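Local coordinates for nitroreductase family protein (Lactobacillus plantarum, PDB 4QLX) that reduces the enone double bond of 10-oxo-octadecenoate, probably with NADH, as an FMN-dependent enzyme in the saturation of polyunsaturated fatty acids, at residues Y81-S86 and D165-S170; Q98-Y103 and P130-A135; V106-Y111 and E119-I124. All coordinates share one frame; numbering follows the deposited sequence.

Contact 1 of 3, residues Y81-S86 and D165-S170. With FMN (flavin mononucleotide), chain C; KTC (10-oxooctadecanoic acid), chain I.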
loop_
_atom_site.group_PDB
_atom_site.type_symbol
_atom_site.label_atom_id
_atom_site.label_comp_id
_atom_site.label_asym_id
_atom_site.label_seq_id
_atom_site.Cartn_x
_atom_site.Cartn_y
_atom_site.Cartn_z
ATOM N N TYR A 81 9.798 1.492 21.087
ATOM C CA TYR A 81 11.035 0.765 21.365
ATOM C C TYR A 81 10.887 -0.776 21.363
ATOM O O TYR A 81 11.819 -1.465 20.933
ATOM C CB TYR A 81 11.638 1.240 22.684
ATOM C CG TYR A 81 12.275 2.610 22.597
ATOM C CD1 TYR A 81 12.354 3.285 21.388
ATOM C CD2 TYR A 81 12.815 3.224 23.723
ATOM C CE1 TYR A 81 12.938 4.538 21.302
ATOM C CE2 TYR A 81 13.402 4.482 23.644
ATOM C CZ TYR A 81 13.463 5.130 22.427
ATOM O OH TYR A 81 14.047 6.377 22.326
ATOM N N PRO A 82 9.733 -1.334 21.818
ATOM C CA PRO A 82 9.603 -2.803 21.747
ATOM C C PRO A 82 9.806 -3.404 20.348
ATOM O O PRO A 82 10.520 -4.399 20.182
ATOM C CB PRO A 82 8.166 -3.043 22.211
ATOM C CG PRO A 82 7.913 -1.939 23.173
ATOM C CD PRO A 82 8.650 -0.741 22.629
ATOM N N GLN A 83 9.155 -2.809 19.355
ATOM C CA GLN A 83 9.342 -3.209 17.968
ATOM C C GLN A 83 10.798 -3.076 17.534
ATOM O O GLN A 83 11.367 -4.010 16.995
ATOM C CB GLN A 83 8.460 -2.370 17.053
ATOM C CG GLN A 83 6.990 -2.465 17.353
ATOM C CD GLN A 83 6.467 -1.274 18.125
ATOM O OE1 GLN A 83 6.884 -1.011 19.257
ATOM N NE2 GLN A 83 5.538 -0.543 17.515
ATOM N N VAL A 84 11.403 -1.919 17.779
ATOM C CA VAL A 84 12.775 -1.704 17.340
ATOM C C VAL A 84 13.754 -2.656 18.035
ATOM O O VAL A 84 14.554 -3.315 17.367
ATOM C CB VAL A 84 13.225 -0.269 17.578
ATOM C CG1 VAL A 84 14.693 -0.121 17.204
ATOM C CG2 VAL A 84 12.362 0.693 16.773
ATOM N N ASP A 85 13.673 -2.754 19.364
ATOM C CA ASP A 85 14.538 -3.675 20.103
ATOM C C ASP A 85 14.387 -5.131 19.666
ATOM O O ASP A 85 15.384 -5.812 19.452
ATOM C CB ASP A 85 14.278 -3.576 21.612
ATOM C CG ASP A 85 14.760 -2.272 22.200
ATOM O OD1 ASP A 85 15.595 -1.593 21.560
ATOM O OD2 ASP A 85 14.312 -1.921 23.312
ATOM N N SER A 86 13.159 -5.626 19.529
ATOM C CA SER A 86 12.989 -7.065 19.285
ATOM C C SER A 86 13.024 -7.471 17.811
ATOM O O SER A 86 13.237 -8.643 17.503
ATOM C CB SER A 86 11.682 -7.576 19.914
ATOM O OG SER A 86 10.543 -6.927 19.376
ATOM N N ASP A 165 6.411 -11.635 10.190
ATOM C CA ASP A 165 5.346 -10.695 10.497
ATOM C C ASP A 165 5.972 -9.339 10.675
ATOM O O ASP A 165 7.194 -9.215 10.611
ATOM C CB ASP A 165 4.567 -11.116 11.742
ATOM C CG ASP A 165 3.485 -12.119 11.417
ATOM O OD1 ASP A 165 2.483 -11.722 10.763
ATOM O OD2 ASP A 165 3.641 -13.302 11.780
ATOM N N ALA A 166 5.147 -8.321 10.908
ATOM C CA ALA A 166 5.619 -6.956 10.780
ATOM C C ALA A 166 4.689 -5.912 11.377
ATOM O O ALA A 166 3.489 -6.129 11.538
ATOM C CB ALA A 166 5.862 -6.636 9.268
ATOM N N ASN A 167 5.268 -4.761 11.690
ATOM C CA ASN A 167 4.507 -3.613 12.141
ATOM C C ASN A 167 4.977 -2.386 11.391
ATOM O O ASN A 167 6.183 -2.137 11.303
ATOM C CB ASN A 167 4.663 -3.407 13.655
ATOM C CG ASN A 167 4.117 -2.061 14.124
ATOM O OD1 ASN A 167 4.846 -1.236 14.676
ATOM N ND2 ASN A 167 2.829 -1.834 13.897
ATOM N N ALA A 168 4.029 -1.635 10.835
ATOM C CA ALA A 168 4.331 -0.337 10.242
ATOM C C ALA A 168 4.171 0.699 11.332
ATOM O O ALA A 168 3.299 0.559 12.197
ATOM C CB ALA A 168 3.414 -0.040 9.039
ATOM N N PHE A 169 5.045 1.707 11.355
ATOM C CA PHE A 169 4.951 2.729 12.400
ATOM C C PHE A 169 5.522 4.074 11.969
ATOM O O PHE A 169 6.562 4.134 11.317
ATOM C CB PHE A 169 5.641 2.259 13.694
ATOM C CG PHE A 169 7.136 2.141 13.588
ATOM C CD1 PHE A 169 7.718 0.949 13.181
ATOM C CD2 PHE A 169 7.957 3.214 13.908
ATOM C CE1 PHE A 169 9.087 0.827 13.088
ATOM C CE2 PHE A 169 9.331 3.104 13.811
ATOM C CZ PHE A 169 9.901 1.901 13.397
ATOM N N SER A 170 4.830 5.151 12.333
ATOM C CA SER A 170 5.307 6.495 12.048
ATOM C C SER A 170 5.410 7.317 13.325
ATOM O O SER A 170 5.524 8.541 13.268
ATOM C CB SER A 170 4.388 7.192 11.042
ATOM O OG SER A 170 3.096 7.384 11.602
HETATM N N1 FMN C . 1.731 0.941 15.623
HETATM C C2 FMN C . 2.503 1.270 16.717
HETATM O O2 FMN C . 2.564 0.519 17.682
HETATM N N3 FMN C . 3.219 2.437 16.754
HETATM C C4 FMN C . 3.168 3.291 15.677
HETATM O O4 FMN C . 3.793 4.342 15.702
HETATM C C4A FMN C . 2.384 2.977 14.579
HETATM N N5 FMN C . 2.341 3.843 13.516
HETATM C C5A FMN C . 1.596 3.545 12.401
HETATM C C6 FMN C . 1.607 4.457 11.363
HETATM C C7 FMN C . 0.876 4.197 10.217
HETATM C C7M FMN C . 0.884 5.168 9.080
HETATM C C8 FMN C . 0.139 3.030 10.128
HETATM C C8M FMN C . -0.623 2.795 8.866
HETATM C C9 FMN C . 0.131 2.105 11.178
HETATM C C9A FMN C . 0.868 2.364 12.336
HETATM N N10 FMN C . 0.897 1.489 13.431
HETATM C C10 FMN C . 1.663 1.801 14.541
HETATM C "C1'" FMN C . 0.128 0.192 13.444
HETATM C "C2'" FMN C . -1.378 0.488 13.624
HETATM O "O2'" FMN C . -1.667 0.843 14.959
HETATM C "C3'" FMN C . -2.256 -0.689 13.205
HETATM O "O3'" FMN C . -2.128 -0.855 11.804
HETATM C "C4'" FMN C . -3.750 -0.506 13.510
HETATM O "O4'" FMN C . -4.017 -0.412 14.894
HETATM C "C5'" FMN C . -4.553 -1.666 12.926
HETATM O "O5'" FMN C . -4.116 -2.902 13.448
HETATM P P FMN C . -3.555 -4.046 12.457
HETATM O O1P FMN C . -3.134 -5.207 13.331
HETATM O O2P FMN C . -2.369 -3.511 11.671
HETATM O O3P FMN C . -4.629 -4.494 11.492
HETATM O O1 KTC I . -0.609 -4.251 23.631
HETATM C C17 KTC I . -0.712 -4.042 22.424
HETATM O O KTC I . -0.714 -5.065 21.565
HETATM C C16 KTC I . -0.846 -2.633 21.901
HETATM C C15 KTC I . -2.143 -2.523 21.114
HETATM C C14 KTC I . -1.953 -1.640 19.889
HETATM C C13 KTC I . -1.628 -0.208 20.285
HETATM C C12 KTC I . -1.556 0.695 19.065
HETATM C C11 KTC I . -1.650 2.156 19.482
HETATM C C10 KTC I . -1.570 3.085 18.268
HETATM C C9 KTC I . -0.159 3.136 17.708
HETATM C C8 KTC I . -0.212 3.882 16.400
HETATM O O2 KTC I . -0.825 3.416 15.444
HETATM C C7 KTC I . 0.485 5.216 16.288
HETATM C C6 KTC I . 0.264 5.764 14.885
HETATM C C5 KTC I . 1.405 6.694 14.507
HETATM C C4 KTC I . 1.023 8.138 14.799
HETATM C C3 KTC I . 2.296 8.926 15.041
HETATM C C2 KTC I . 2.232 10.287 14.370
HETATM C C1 KTC I . 3.094 11.302 15.124
HETATM C C KTC I . 4.516 10.824 15.348
#

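Contact 2 of 3, residues Q98-Y103 and P130-A135. With KTC (10-oxooctadecanoic acid), chain D.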
loop_
_atom_site.group_PDB
_atom_site.type_symbol
_atom_site.label_atom_id
_atom_site.label_comp_id
_atom_site.label_asym_id
_atom_site.label_seq_id
_atom_site.Cartn_x
_atom_site.Cartn_y
_atom_site.Cartn_z
ATOM N N GLN A 98 13.490 14.312 -5.038
ATOM C CA GLN A 98 14.238 14.684 -6.231
ATOM C C GLN A 98 14.166 13.568 -7.258
ATOM O O GLN A 98 14.935 13.552 -8.220
ATOM C CB GLN A 98 15.694 15.001 -5.884
ATOM C CG GLN A 98 15.865 16.272 -5.053
ATOM C CD GLN A 98 17.298 16.482 -4.600
ATOM O OE1 GLN A 98 18.203 15.762 -5.016
ATOM N NE2 GLN A 98 17.506 17.459 -3.727
ATOM N N SER A 99 13.227 12.644 -7.064
ATOM C CA SER A 99 13.115 11.483 -7.950
ATOM C C SER A 99 12.760 11.873 -9.389
ATOM O O SER A 99 13.066 11.134 -10.334
ATOM C CB SER A 99 12.079 10.493 -7.401
ATOM O OG SER A 99 10.764 10.988 -7.563
ATOM N N HIS A 100 12.126 13.033 -9.554
ATOM C CA HIS A 100 11.693 13.487 -10.880
ATOM C C HIS A 100 12.834 14.101 -11.687
ATOM O O HIS A 100 12.643 14.485 -12.839
ATOM C CB HIS A 100 10.558 14.509 -10.755
ATOM C CG HIS A 100 10.927 15.709 -9.946
ATOM N ND1 HIS A 100 11.139 15.649 -8.584
ATOM C CD2 HIS A 100 11.133 16.998 -10.301
ATOM C CE1 HIS A 100 11.448 16.851 -8.134
ATOM N NE2 HIS A 100 11.447 17.690 -9.156
ATOM N N TYR A 101 14.016 14.201 -11.085
ATOM C CA TYR A 101 15.172 14.749 -11.789
ATOM C C TYR A 101 15.508 13.898 -13.022
ATOM O O TYR A 101 16.042 14.407 -14.003
ATOM C CB TYR A 101 16.392 14.845 -10.855
ATOM C CG TYR A 101 16.362 16.012 -9.868
ATOM C CD1 TYR A 101 15.249 16.837 -9.758
ATOM C CD2 TYR A 101 17.460 16.294 -9.064
ATOM C CE1 TYR A 101 15.222 17.903 -8.862
ATOM C CE2 TYR A 101 17.446 17.362 -8.162
ATOM C CZ TYR A 101 16.323 18.161 -8.063
ATOM O OH TYR A 101 16.297 19.224 -7.166
ATOM N N VAL A 102 15.185 12.605 -12.975
ATOM C CA VAL A 102 15.503 11.709 -14.090
ATOM C C VAL A 102 14.304 11.422 -14.997
ATOM O O VAL A 102 14.394 10.573 -15.881
ATOM C CB VAL A 102 16.058 10.349 -13.591
ATOM C CG1 VAL A 102 17.426 10.528 -12.961
ATOM C CG2 VAL A 102 15.106 9.717 -12.616
ATOM N N TYR A 103 13.203 12.139 -14.783
ATOM C CA TYR A 103 11.941 11.880 -15.478
ATOM C C TYR A 103 12.138 11.738 -16.989
ATOM O O TYR A 103 11.796 10.709 -17.571
ATOM C CB TYR A 103 10.929 12.998 -15.183
ATOM C CG TYR A 103 9.506 12.707 -15.644
ATOM C CD1 TYR A 103 9.184 12.617 -16.999
ATOM C CD2 TYR A 103 8.486 12.553 -14.732
ATOM C CE1 TYR A 103 7.884 12.351 -17.418
ATOM C CE2 TYR A 103 7.191 12.293 -15.138
ATOM C CZ TYR A 103 6.895 12.192 -16.480
ATOM O OH TYR A 103 5.607 11.924 -16.871
ATOM N N PRO A 130 6.064 18.907 -16.540
ATOM C CA PRO A 130 5.933 20.301 -16.094
ATOM C C PRO A 130 5.311 20.457 -14.711
ATOM O O PRO A 130 5.608 21.434 -14.023
ATOM C CB PRO A 130 5.015 20.921 -17.146
ATOM C CG PRO A 130 5.200 20.091 -18.342
ATOM C CD PRO A 130 5.411 18.705 -17.849
ATOM N N LEU A 131 4.459 19.518 -14.310
ATOM C CA LEU A 131 3.872 19.551 -12.969
ATOM C C LEU A 131 4.903 19.235 -11.888
ATOM O O LEU A 131 4.843 19.773 -10.779
ATOM C CB LEU A 131 2.701 18.574 -12.870
ATOM C CG LEU A 131 1.323 19.098 -13.288
ATOM C CD1 LEU A 131 1.327 19.610 -14.704
ATOM C CD2 LEU A 131 0.279 18.003 -13.125
ATOM N N TYR A 132 5.829 18.337 -12.197
ATOM C CA TYR A 132 6.902 18.022 -11.268
ATOM C C TYR A 132 7.889 19.181 -11.222
ATOM O O TYR A 132 8.398 19.541 -10.157
ATOM C CB TYR A 132 7.619 16.725 -11.665
ATOM C CG TYR A 132 6.941 15.466 -11.172
ATOM C CD1 TYR A 132 6.933 15.144 -9.819
ATOM C CD2 TYR A 132 6.315 14.597 -12.056
ATOM C CE1 TYR A 132 6.319 13.996 -9.364
ATOM C CE2 TYR A 132 5.698 13.460 -11.611
ATOM C CZ TYR A 132 5.696 13.161 -10.266
ATOM O OH TYR A 132 5.078 12.012 -9.824
ATOM N N GLU A 133 8.138 19.782 -12.380
ATOM C CA GLU A 133 9.124 20.850 -12.464
ATOM C C GLU A 133 8.668 22.149 -11.797
ATOM O O GLU A 133 9.489 22.890 -11.266
ATOM C CB GLU A 133 9.492 21.104 -13.917
ATOM C CG GLU A 133 10.377 20.008 -14.489
ATOM C CD GLU A 133 10.712 20.235 -15.943
ATOM O OE1 GLU A 133 10.011 21.042 -16.598
ATOM O OE2 GLU A 133 11.676 19.606 -16.429
ATOM N N ASN A 134 7.366 22.413 -11.803
ATOM C CA ASN A 134 6.839 23.603 -11.143
ATOM C C ASN A 134 6.190 23.319 -9.799
ATOM O O ASN A 134 5.437 24.152 -9.287
ATOM C CB ASN A 134 5.816 24.296 -12.037
ATOM C CG ASN A 134 6.421 24.807 -13.320
ATOM O OD1 ASN A 134 7.559 25.278 -13.341
ATOM N ND2 ASN A 134 5.664 24.711 -14.408
ATOM N N ALA A 135 6.472 22.153 -9.222
ATOM C CA ALA A 135 5.777 21.732 -8.007
ATOM C C ALA A 135 6.355 22.377 -6.751
ATOM O O ALA A 135 7.565 22.565 -6.643
ATOM C CB ALA A 135 5.820 20.202 -7.873
HETATM O O1 KTC D . 0.167 2.432 -21.858
HETATM C C17 KTC D . 0.998 3.090 -22.478
HETATM O O KTC D . 0.893 3.208 -23.805
HETATM C C16 KTC D . 2.126 3.767 -21.738
HETATM C C15 KTC D . 1.623 4.101 -20.345
HETATM C C14 KTC D . 1.883 5.559 -20.035
HETATM C C13 KTC D . 2.911 5.642 -18.923
HETATM C C12 KTC D . 2.267 6.195 -17.669
HETATM C C11 KTC D . 2.320 7.707 -17.672
HETATM C C10 KTC D . 2.518 8.176 -16.241
HETATM C C9 KTC D . 1.192 8.614 -15.642
HETATM C C8 KTC D . 1.414 8.846 -14.176
HETATM O O2 KTC D . 1.919 7.960 -13.494
HETATM C C7 KTC D . 1.000 10.173 -13.584
HETATM C C6 KTC D . 1.177 10.134 -12.079
HETATM C C5 KTC D . 0.348 11.212 -11.399
HETATM C C4 KTC D . 1.199 12.445 -11.138
HETATM C C3 KTC D . 0.379 13.550 -10.474
HETATM C C2 KTC D . 1.094 14.891 -10.619
HETATM C C1 KTC D . 2.586 14.733 -10.339
HETATM C C KTC D . 3.327 16.055 -10.350
#

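Contact 3 of 3, residues V106-Y111 and E119-I124. With KTC (10-oxooctadecanoic acid), chain D.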
loop_
_atom_site.group_PDB
_atom_site.type_symbol
_atom_site.label_atom_id
_atom_site.label_comp_id
_atom_site.label_asym_id
_atom_site.label_seq_id
_atom_site.Cartn_x
_atom_site.Cartn_y
_atom_site.Cartn_z
ATOM N N VAL A 106 14.358 8.693 -18.129
ATOM C CA VAL A 106 13.640 7.466 -17.828
ATOM C C VAL A 106 12.533 7.125 -18.840
ATOM O O VAL A 106 12.450 5.988 -19.322
ATOM C CB VAL A 106 13.049 7.553 -16.413
ATOM C CG1 VAL A 106 11.717 6.856 -16.321
ATOM C CG2 VAL A 106 14.044 6.990 -15.395
ATOM N N TRP A 107 11.683 8.090 -19.175
ATOM C CA TRP A 107 10.618 7.796 -20.121
ATOM C C TRP A 107 11.156 7.788 -21.568
ATOM O O TRP A 107 10.583 7.138 -22.445
ATOM C CB TRP A 107 9.446 8.767 -19.914
ATOM C CG TRP A 107 8.674 8.309 -18.710
ATOM C CD1 TRP A 107 8.693 8.850 -17.451
ATOM C CD2 TRP A 107 7.836 7.152 -18.635
ATOM N NE1 TRP A 107 7.894 8.104 -16.599
ATOM C CE2 TRP A 107 7.360 7.055 -17.306
ATOM C CE3 TRP A 107 7.428 6.188 -19.569
ATOM C CZ2 TRP A 107 6.500 6.047 -16.897
ATOM C CZ3 TRP A 107 6.585 5.178 -19.155
ATOM C CH2 TRP A 107 6.122 5.119 -17.833
ATOM N N ASN A 108 12.288 8.444 -21.804
ATOM C CA ASN A 108 12.955 8.312 -23.102
ATOM C C ASN A 108 13.492 6.893 -23.313
ATOM O O ASN A 108 13.537 6.405 -24.443
ATOM C CB ASN A 108 14.098 9.321 -23.246
ATOM C CG ASN A 108 13.608 10.714 -23.605
ATOM O OD1 ASN A 108 12.533 10.877 -24.181
ATOM N ND2 ASN A 108 14.397 11.728 -23.265
ATOM N N LYS A 109 13.890 6.235 -22.226
ATOM C CA LYS A 109 14.462 4.895 -22.320
ATOM C C LYS A 109 13.372 3.921 -22.758
ATOM O O LYS A 109 13.626 3.015 -23.555
ATOM C CB LYS A 109 15.082 4.454 -20.984
ATOM C CG LYS A 109 14.199 3.521 -20.156
ATOM C CD LYS A 109 14.687 3.337 -18.727
ATOM C CE LYS A 109 13.507 2.943 -17.826
ATOM N NZ LYS A 109 12.312 3.802 -17.980
ATOM N N VAL A 110 12.156 4.120 -22.249
ATOM C CA VAL A 110 11.031 3.281 -22.631
ATOM C C VAL A 110 10.784 3.435 -24.125
ATOM O O VAL A 110 10.558 2.447 -24.820
ATOM C CB VAL A 110 9.747 3.624 -21.828
ATOM C CG1 VAL A 110 8.577 2.723 -22.251
ATOM C CG2 VAL A 110 10.018 3.465 -20.333
ATOM N N TYR A 111 10.861 4.668 -24.619
ATOM C CA TYR A 111 10.685 4.912 -26.053
ATOM C C TYR A 111 11.826 4.274 -26.858
ATOM O O TYR A 111 11.577 3.555 -27.832
ATOM C CB TYR A 111 10.591 6.414 -26.355
ATOM C CG TYR A 111 10.747 6.730 -27.829
ATOM C CD1 TYR A 111 9.740 6.417 -28.739
ATOM C CD2 TYR A 111 11.908 7.322 -28.314
ATOM C CE1 TYR A 111 9.890 6.688 -30.098
ATOM C CE2 TYR A 111 12.065 7.596 -29.674
ATOM C CZ TYR A 111 11.050 7.281 -30.554
ATOM O OH TYR A 111 11.198 7.554 -31.892
ATOM N N GLU A 119 4.746 9.486 -30.160
ATOM C CA GLU A 119 3.588 10.300 -29.840
ATOM C C GLU A 119 3.180 10.098 -28.378
ATOM O O GLU A 119 2.869 11.057 -27.667
ATOM C CB GLU A 119 2.433 9.962 -30.774
ATOM C CG GLU A 119 1.147 10.646 -30.402
ATOM C CD GLU A 119 -0.057 9.775 -30.672
ATOM O OE1 GLU A 119 -0.288 8.822 -29.888
ATOM O OE2 GLU A 119 -0.763 10.039 -31.672
ATOM N N ARG A 120 3.207 8.844 -27.937
ATOM C CA ARG A 120 2.880 8.508 -26.555
ATOM C C ARG A 120 3.868 9.173 -25.589
ATOM O O ARG A 120 3.467 9.824 -24.624
ATOM C CB ARG A 120 2.870 6.985 -26.376
ATOM C CG ARG A 120 2.276 6.507 -25.059
ATOM C CD ARG A 120 0.940 7.199 -24.790
ATOM N NE ARG A 120 0.197 6.575 -23.701
ATOM C CZ ARG A 120 -0.753 7.185 -23.006
ATOM N NH1 ARG A 120 -1.066 8.446 -23.283
ATOM N NH2 ARG A 120 -1.383 6.537 -22.034
ATOM N N LEU A 121 5.159 9.023 -25.876
ATOM C CA LEU A 121 6.211 9.675 -25.103
ATOM C C LEU A 121 5.983 11.176 -24.960
ATOM O O LEU A 121 6.169 11.750 -23.883
ATOM C CB LEU A 121 7.571 9.417 -25.749
ATOM C CG LEU A 121 8.732 10.168 -25.101
ATOM C CD1 LEU A 121 9.113 9.531 -23.768
ATOM C CD2 LEU A 121 9.944 10.260 -26.029
ATOM N N ASP A 122 5.579 11.815 -26.052
ATOM C CA ASP A 122 5.347 13.252 -26.038
ATOM C C ASP A 122 4.160 13.606 -25.139
ATOM O O ASP A 122 4.173 14.638 -24.473
ATOM C CB ASP A 122 5.121 13.778 -27.460
ATOM C CG ASP A 122 6.377 13.684 -28.335
ATOM O OD1 ASP A 122 7.488 13.478 -27.784
ATOM O OD2 ASP A 122 6.250 13.832 -29.579
ATOM N N GLN A 123 3.141 12.745 -25.109
ATOM C CA GLN A 123 2.002 12.958 -24.219
ATOM C C GLN A 123 2.468 12.881 -22.755
ATOM O O GLN A 123 2.134 13.747 -21.935
ATOM C CB GLN A 123 0.889 11.937 -24.501
ATOM C CG GLN A 123 0.298 12.043 -25.938
ATOM C CD GLN A 123 -0.682 10.916 -26.285
ATOM O OE1 GLN A 123 -0.890 9.991 -25.492
ATOM N NE2 GLN A 123 -1.287 10.992 -27.480
ATOM N N ILE A 124 3.271 11.867 -22.449
ATOM C CA ILE A 124 3.734 11.634 -21.079
ATOM C C ILE A 124 4.636 12.767 -20.582
ATOM O O ILE A 124 4.439 13.286 -19.478
ATOM C CB ILE A 124 4.484 10.293 -20.965
ATOM C CG1 ILE A 124 3.588 9.138 -21.422
ATOM C CG2 ILE A 124 4.964 10.045 -19.520
ATOM C CD1 ILE A 124 4.324 7.818 -21.547
HETATM O O1 KTC D . 0.167 2.432 -21.858
HETATM C C17 KTC D . 0.998 3.090 -22.478
HETATM O O KTC D . 0.893 3.208 -23.805
HETATM C C16 KTC D . 2.126 3.767 -21.738
HETATM C C15 KTC D . 1.623 4.101 -20.345
HETATM C C14 KTC D . 1.883 5.559 -20.035
HETATM C C13 KTC D . 2.911 5.642 -18.923
HETATM C C12 KTC D . 2.267 6.195 -17.669
HETATM C C11 KTC D . 2.320 7.707 -17.672
HETATM C C10 KTC D . 2.518 8.176 -16.241
HETATM C C9 KTC D . 1.192 8.614 -15.642
HETATM C C8 KTC D . 1.414 8.846 -14.176
HETATM O O2 KTC D . 1.919 7.960 -13.494
HETATM C C7 KTC D . 1.000 10.173 -13.584
HETATM C C6 KTC D . 1.177 10.134 -12.079
HETATM C C5 KTC D . 0.348 11.212 -11.399
HETATM C C4 KTC D . 1.199 12.445 -11.138
HETATM C C3 KTC D . 0.379 13.550 -10.474
HETATM C C2 KTC D . 1.094 14.891 -10.619
HETATM C C1 KTC D . 2.586 14.733 -10.339
HETATM C C KTC D . 3.327 16.055 -10.350
#

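Contact 1 of 3, residues Y81-S86 and D165-S170
Gln83 on helix 81-86 reaches across to Asn167 on strand 165-169, an outermost strand within this chain of the antiparallel sheet in the nitroreductase fold, and both belong to the FMN pocket. NE2 of Gln83 donates to OD1 of Asn167 over 3.0 Å, and at 173° the bond is almost straight. The acceptor lies in the Gln83 amide plane, whereas the donor stands above the carbonyl plane of Asn167; the two amides are turned 42° against each other. A bend at chi2 (101°) swings the Gln83 amide across to the strand. NE2 also bonds Asn80 OD1, so two acceptors fix the rotation of this buried amide, whose NE2 lies 3.2 Å from O2 of the flavin. ND2 of Asn167 faces the cofactor, 3.4 Å from its C1', and makes a weak bond to Ser24 OG. Beside this polar link, CG2 of Val84 meets CZ of Phe169 obliquely at 4.3 Å. Phe72 of helix 66-72 also packs on the Phe169 ring, while CB of Phe169 rests 3.3 Å from C4 of FMN. One residue further on, the backbone N of Ser170 donates to flavin N5 over 3.1 Å.

Contact 2 of 3, residues Q98-Y103 and P130-A135
His100, Tyr103 and Tyr132 form a buried aromatic cluster that joins the loop after strand 89-96, together with the start of helix 103-112, to the C-terminal end of helix 118-133. The contact is mainly one of carbon surfaces. CB of His100 lies 3.8 Å from CG of Tyr132, and the two rings run nearly parallel, with planes 19° apart, but are slid so far along each other that they barely overlap, their centroids 5.6 Å apart. The imidazole stands beside the Tyr132 backbone because His100 places its CG between the backbone N and the carbonyl carbon (chi1 58°), which brings CD2 close to CB of Tyr132. Tyr103 comes in from another direction: its CE2 touches CD2 of Tyr132 at 3.9 Å, with the rings set obliquely at 49°.

Both helices belong to the helical excursion that the nitroreductase fold inserts between strand 89-96 and helix 137-161, and here it lines the fatty acid pocket. Tyr132 is the shared wall. Its face turned from His100 and Tyr103 carries the methyl end of 10-oxooctadecanoic acid, whose terminal carbon C sits 3.5 Å above the ring centre; the next carbon, C1, comes equally near to CZ. Leu131 adds its CB, 3.6 Å from the same terminal carbon C, and packs on Met77 of the second subunit, so this end of the pocket lies at the subunit interface. The polar end of Tyr132 is tied down elsewhere, its OH hydrogen-bonded to OD2 of Asp143, which probably helps to keep the ring's face against the ligand tail. Leu140 of helix 137-161 packs against both His100 and Tyr132.

Contact 3 of 3, residues V106-Y111 and E119-I124
Helices 106-111 and 119-124 run antiparallel, their N-to-C directions 167° apart and their axes 9.9 Å from each other at closest approach, with Tyr111 and Leu121 facing across at a CA-CA distance of 6.6 Å. Leu121 fills the gap between them. Its CD1 presses against the backbone O of Trp107 at 3.1 Å, and CD2 lies 3.2 Å from OD1 of Asn108, a tight fit in which methyls meet oxygens; CD2 also touches CB of Tyr111. One turn on, Ile124 lays CG2 over the face of the Trp107 five-membered ring, 4.2 Å from its centroid and 11° off the normal, a CH-pi contact. The opposite face of the indole carries CG1 of Val106, and NE1 is anchored on Cys53 O, so the ring is held from several sides.

The arrangement is a helical hairpin, part of the excursion of the nitroreductase fold, and its inner surface lines the fatty acid site. CH2 of Trp107 meets C13 of the ligand at 3.4 Å, while CD1 of Ile124 touches the same stretch of chain. Arg120, bent at chi2 (48°), offers NE to the ligand carboxylate O in a weak bond of 3.4 Å, with the carboxylate at the guanidinium edge. NH1 bonds OE1 of Gln123 at 2.7 Å, steadying the group. A leucine in place of Arg120 would probably deprive the carboxylate of this positively charged partner and leave OE1 of Gln123 without the NH1 donor. Phe79 of the second subunit packs on both Arg120 and Ile124.

In the fold
Contact 1 lies nearest the centre of the chain, about 11 Å from it centre to centre, where a side-chain amide bond ties helix to strand beside the flavin. Contacts 2 and 3 lie about 25 and 30 Å out, in the helical excursion; they share helix 118-133 and touch through a probable hydrogen bond between Tyr103 OH and Ile124 O. The touching residues of contacts 1 and 2 are all buried, whereas contact 3 includes partly exposed ones. Contacts 2 and 3 are mainly apolar and aromatic and line one fatty acid, contact 2 its methyl end, contact 3 the carboxylate and adjoining chain. The fatty acid beside contact 1 is a second copy, bonded by Cys53 and Arg120 of the second subunit: each site is built from both chains.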